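Local coordinates for protein 2-oxoglutarate carboxylase small subunit (Hydrogenobacter thermophilus, PDB 7KCT) that forms the small, biotin carboxylase-like subunit of a carboxylase, built around an ATP-grasp domain and binding ADP, magnesium and bicarbonate, at residues V75-A78 with L79-A83. Sequence-based numbering, arbitrary orientation.
Sequences VDLA and LEVGA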
loop_
_atom_site.group_PDB
_atom_site.type_symbol
_atom_site.label_atom_id
_atom_site.label_comp_id
_atom_site.label_asym_id
_atom_site.label_seq_id
_atom_site.Cartn_x
_atom_site.Cartn_y
_atom_site.Cartn_z
ATOM N N VAL A 75 6.567 9.360 31.858
ATOM C CA VAL A 75 5.772 10.559 32.078
ATOM C C VAL A 75 6.659 11.745 32.413
ATOM O O VAL A 75 6.421 12.869 31.943
ATOM C CB VAL A 75 4.733 10.302 33.182
ATOM C CG1 VAL A 75 4.131 11.615 33.610
ATOM C CG2 VAL A 75 3.694 9.382 32.664
ATOM N N ASP A 76 7.682 11.520 33.230
ATOM C CA ASP A 76 8.659 12.559 33.518
ATOM C C ASP A 76 9.336 13.047 32.240
ATOM O O ASP A 76 9.598 14.244 32.093
ATOM C CB ASP A 76 9.731 12.044 34.473
ATOM C CG ASP A 76 9.301 12.079 35.942
ATOM O OD1 ASP A 76 8.204 12.605 36.251
ATOM O OD2 ASP A 76 10.072 11.564 36.788
ATOM N N LEU A 77 9.705 12.129 31.345
ATOM C CA LEU A 77 10.369 12.559 30.103
ATOM C C LEU A 77 9.442 13.415 29.266
ATOM O O LEU A 77 9.862 14.423 28.692
ATOM C CB LEU A 77 10.842 11.368 29.270
ATOM C CG LEU A 77 11.433 11.602 27.881
ATOM C CD1 LEU A 77 12.778 12.302 28.017
ATOM C CD2 LEU A 77 11.569 10.241 27.184
ATOM N N ALA A 78 8.177 13.013 29.169
ATOM C CA ALA A 78 7.209 13.777 28.415
ATOM C C ALA A 78 7.116 15.193 28.951
ATOM O O ALA A 78 7.082 16.156 28.179
ATOM C CB ALA A 78 5.830 13.105 28.483
ATOM N N LEU A 79 7.116 15.346 30.275
ATOM C CA LEU A 79 7.130 16.689 30.846
ATOM C C LEU A 79 8.406 17.465 30.484
ATOM O O LEU A 79 8.335 18.653 30.146
ATOM C CB LEU A 79 6.956 16.615 32.362
ATOM C CG LEU A 79 5.603 16.169 32.922
ATOM C CD1 LEU A 79 5.719 16.014 34.461
ATOM C CD2 LEU A 79 4.526 17.158 32.503
ATOM N N GLU A 80 9.573 16.821 30.570
ATOM C CA GLU A 80 10.857 17.497 30.317
ATOM C C GLU A 80 10.982 18.023 28.887
ATOM O O GLU A 80 11.652 19.040 28.647
ATOM C CB GLU A 80 12.035 16.534 30.605
ATOM C CG GLU A 80 12.169 16.100 32.092
ATOM C CD GLU A 80 12.884 14.743 32.308
ATOM O OE1 GLU A 80 13.363 14.102 31.341
ATOM O OE2 GLU A 80 12.948 14.302 33.481
ATOM N N VAL A 81 10.442 17.306 27.899
ATOM C CA VAL A 81 10.576 17.741 26.506
ATOM C C VAL A 81 9.366 18.510 26.007
ATOM O O VAL A 81 9.324 18.888 24.835
ATOM C CB VAL A 81 10.871 16.553 25.567
ATOM C CG1 VAL A 81 12.056 15.739 26.083
ATOM C CG2 VAL A 81 9.672 15.668 25.389
ATOM N N GLY A 82 8.380 18.746 26.853
ATOM C CA GLY A 82 7.177 19.434 26.439
ATOM C C GLY A 82 6.214 18.666 25.547
ATOM O O GLY A 82 5.470 19.294 24.790
ATOM N N ALA A 83 6.194 17.323 25.621
ATOM C CA ALA A 83 5.150 16.557 24.953
ATOM C C ALA A 83 3.832 16.763 25.690
ATOM O O ALA A 83 3.773 16.628 26.910
ATOM C CB ALA A 83 5.494 15.056 24.899
#
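E80 lays its side chain back along the preceding turn of helix 71-81. Its CB lies 3.6 Å from L77 O; CG then comes to 3.2 Å from D76 O, the same carbonyl that accepts the E80 N-H. CG stands anti to the carbonyl carbon of E80 (chi1 -65°), and the extended chain beyond it carries the carboxylate back over D76 and L77. CD is 3.3 Å from D76 O, and OE2 is 3.6 Å from that oxygen, an approach of two acceptors, with D76 CB just beyond. OE1 lies over L77, 3.6 Å from its CA with CD1 next, the two side chains crossing at about a right angle. L77 CD1 also packs on CG1 of V81, one turn further along from L77, and both residues touch Y58 of strand 56-59. The helix closes in a Schellman motif: G82 has positive phi (72°), A83 N donates to A78 O at 2.9 Å and G82 N to L79 O at 3.3 Å. This brings the methyls of A78 and A83 together, both against L15 of strand 13-16, where the chain heads for strand 85-87 of the Rossmann-like parallel sheet. The E80 carboxylate thus makes no hydrogen bond or salt bridge to 75-78, and with D76 OD2 5.2 Å from E80 OE2, the two acids probably repel mildly.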